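Long-range contact in uracil-dna glycosylase (Deinococcus radiodurans, PDB 4UQM), which belongs to the uracil-DNA glycosylase superfamily and is built round a four-stranded parallel beta-sheet flanked by helices: residues L130-E135 against Q239-V244. The protein carries 1 engineered substitution. Sequence-based numbering, arbitrary orientation.
Sequences LRSWAE and QLPATV
Leu240 lays its CD2 methyl over one face of the Trp133 indole in a CH-pi contact, 3.8 Å from the centroid of the five-membered ring and 28° off its normal. The methyl sits toward the rim, 3.4 Å from Trp133 NE1, and the two side chains cross at about a right angle. Apolar contact continues on the same face of the indole: CD2 of Leu130, also near the rim, meets Leu240 CD1 at 3.8 Å. CG of Leu240 is anti to its carbonyl carbon (chi1 -65°); from there CD2 reaches Trp133 and Ser132 in the short helix 131-134, while CD1 turns to Leu130. This helix, with Leu130 at its N-cap position, precedes strand 138-142, an outermost strand of the parallel sheet in this uracil-DNA glycosylase fold; the C-terminal tail runs past it, and Tyr112 of helix 106-118 touches both leucines. No direct hydrogen bond spans the segments; one water joins Ser132 OG (2.8 Å) to Gln239 O, to which it donates at 2.9 Å. Ser132 OG also touches Pro241 CD at 3.6 Å. Trp133 NE1 spends its N-H on Trp238 O, just before the tail segment, which probably helps to fix the turn of the indole against Leu240. Within the tail, Gln239 NE2 donates almost straight (173°) to a lone pair of Leu240 O, while Gln239 OE1 accepts from Val123 N.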
loop_
_atom_site.group_PDB
_atom_site.type_symbol
_atom_site.label_atom_id
_atom_site.label_comp_id
_atom_site.label_asym_id
_atom_site.label_seq_id
_atom_site.Cartn_x
_atom_site.Cartn_y
_atom_site.Cartn_z
ATOM N N LEU A 130 2.946 -0.446 11.248
ATOM C CA LEU A 130 1.531 -0.541 10.879
ATOM C C LEU A 130 1.049 -1.965 10.665
ATOM O O LEU A 130 -0.031 -2.186 10.120
ATOM C CB LEU A 130 1.273 0.320 9.643
ATOM C CG LEU A 130 1.744 1.763 9.714
ATOM C CD1 LEU A 130 1.439 2.439 8.373
ATOM C CD2 LEU A 130 1.098 2.518 10.849
ATOM N N ARG A 131 1.804 -2.949 11.168
ATOM C CA ARG A 131 1.448 -4.353 10.982
ATOM C C ARG A 131 0.034 -4.643 11.500
ATOM O O ARG A 131 -0.699 -5.472 10.915
ATOM C CB ARG A 131 2.449 -5.274 11.669
ATOM C CG ARG A 131 2.128 -6.760 11.556
ATOM C CD ARG A 131 3.085 -7.624 12.329
ATOM N NE ARG A 131 3.093 -7.458 13.818
ATOM C CZ ARG A 131 4.056 -7.873 14.667
ATOM N NH1 ARG A 131 5.144 -8.486 14.235
ATOM N NH2 ARG A 131 3.928 -7.655 15.985
ATOM N N SER A 132 -0.353 -3.981 12.582
ATOM C CA SER A 132 -1.682 -4.243 13.177
ATOM C C SER A 132 -2.827 -3.768 12.293
ATOM O O SER A 132 -3.955 -4.255 12.460
ATOM C CB SER A 132 -1.809 -3.693 14.598
ATOM O OG SER A 132 -1.752 -2.290 14.576
ATOM N N TRP A 133 -2.569 -2.893 11.343
ATOM C CA TRP A 133 -3.568 -2.550 10.329
ATOM C C TRP A 133 -3.639 -3.658 9.258
ATOM O O TRP A 133 -4.705 -4.097 8.860
ATOM C CB TRP A 133 -3.255 -1.229 9.621
ATOM C CG TRP A 133 -3.420 0.015 10.443
ATOM C CD1 TRP A 133 -3.949 0.128 11.694
ATOM C CD2 TRP A 133 -3.045 1.340 10.049
ATOM N NE1 TRP A 133 -3.901 1.441 12.104
ATOM C CE2 TRP A 133 -3.397 2.206 11.087
ATOM C CE3 TRP A 133 -2.527 1.882 8.873
ATOM C CZ2 TRP A 133 -3.137 3.570 11.036
ATOM C CZ3 TRP A 133 -2.324 3.257 8.810
ATOM C CH2 TRP A 133 -2.625 4.082 9.875
ATOM N N ALA A 134 -2.456 -4.127 8.836
ATOM C CA ALA A 134 -2.408 -5.219 7.828
ATOM C C ALA A 134 -3.126 -6.461 8.332
ATOM O O ALA A 134 -3.807 -7.174 7.575
ATOM C CB ALA A 134 -0.975 -5.544 7.484
ATOM N N GLU A 135 -2.979 -6.719 9.627
ATOM C CA GLU A 135 -3.619 -7.892 10.224
ATOM C C GLU A 135 -5.154 -7.810 10.275
ATOM O O GLU A 135 -5.804 -8.846 10.520
ATOM C CB GLU A 135 -3.083 -8.070 11.629
ATOM C CG GLU A 135 -1.617 -8.494 11.665
ATOM C CD GLU A 135 -0.952 -8.449 13.057
ATOM O OE1 GLU A 135 -1.401 -7.745 13.982
ATOM O OE2 GLU A 135 0.088 -9.109 13.199
ATOM N N GLN A 239 -6.652 2.809 15.744
ATOM C CA GLN A 239 -5.693 2.950 16.845
ATOM C C GLN A 239 -4.630 1.891 16.790
ATOM O O GLN A 239 -4.931 0.740 16.584
ATOM C CB GLN A 239 -6.410 2.860 18.194
ATOM C CG GLN A 239 -5.486 3.126 19.390
ATOM C CD GLN A 239 -4.881 4.527 19.315
ATOM O OE1 GLN A 239 -5.615 5.526 19.371
ATOM N NE2 GLN A 239 -3.576 4.610 19.184
ATOM N N LEU A 240 -3.365 2.331 16.899
ATOM C CA LEU A 240 -2.193 1.484 16.962
ATOM C C LEU A 240 -1.791 1.255 18.393
ATOM O O LEU A 240 -2.092 2.093 19.250
ATOM C CB LEU A 240 -1.070 2.166 16.212
ATOM C CG LEU A 240 -1.330 2.315 14.722
ATOM C CD1 LEU A 240 -0.471 3.441 14.181
ATOM C CD2 LEU A 240 -1.116 1.023 13.935
ATOM N N PRO A 241 -1.086 0.141 18.678
ATOM C CA PRO A 241 -0.561 -0.052 20.032
ATOM C C PRO A 241 0.387 1.046 20.460
ATOM O O PRO A 241 1.131 1.566 19.621
ATOM C CB PRO A 241 0.140 -1.403 19.976
ATOM C CG PRO A 241 0.066 -1.868 18.619
ATOM C CD PRO A 241 -0.663 -0.909 17.758
ATOM N N ALA A 242 0.405 1.390 21.752
ATOM C CA ALA A 242 1.362 2.384 22.203
ATOM C C ALA A 242 2.824 1.961 22.016
ATOM O O ALA A 242 3.667 2.778 21.689
ATOM C CB ALA A 242 1.113 2.756 23.663
ATOM N N THR A 243 3.097 0.684 22.208
ATOM C CA THR A 243 4.424 0.131 21.998
ATOM C C THR A 243 4.316 -1.170 21.204
ATOM O O THR A 243 3.282 -1.883 21.233
ATOM C CB THR A 243 5.140 -0.166 23.349
ATOM O OG1 THR A 243 4.475 -1.226 24.021
ATOM C CG2 THR A 243 5.152 1.041 24.281
ATOM N N VAL A 244 5.405 -1.463 20.505
ATOM C CA VAL A 244 5.530 -2.603 19.592
ATOM C C VAL A 244 6.849 -3.359 19.785
ATOM O O VAL A 244 7.769 -2.825 20.376
ATOM C CB VAL A 244 5.433 -2.107 18.109
ATOM C CG1 VAL A 244 4.037 -1.713 17.800
ATOM C CG2 VAL A 244 6.345 -0.931 17.779
HETATM O O HOH W 1 -4.396 -1.488 14.812
#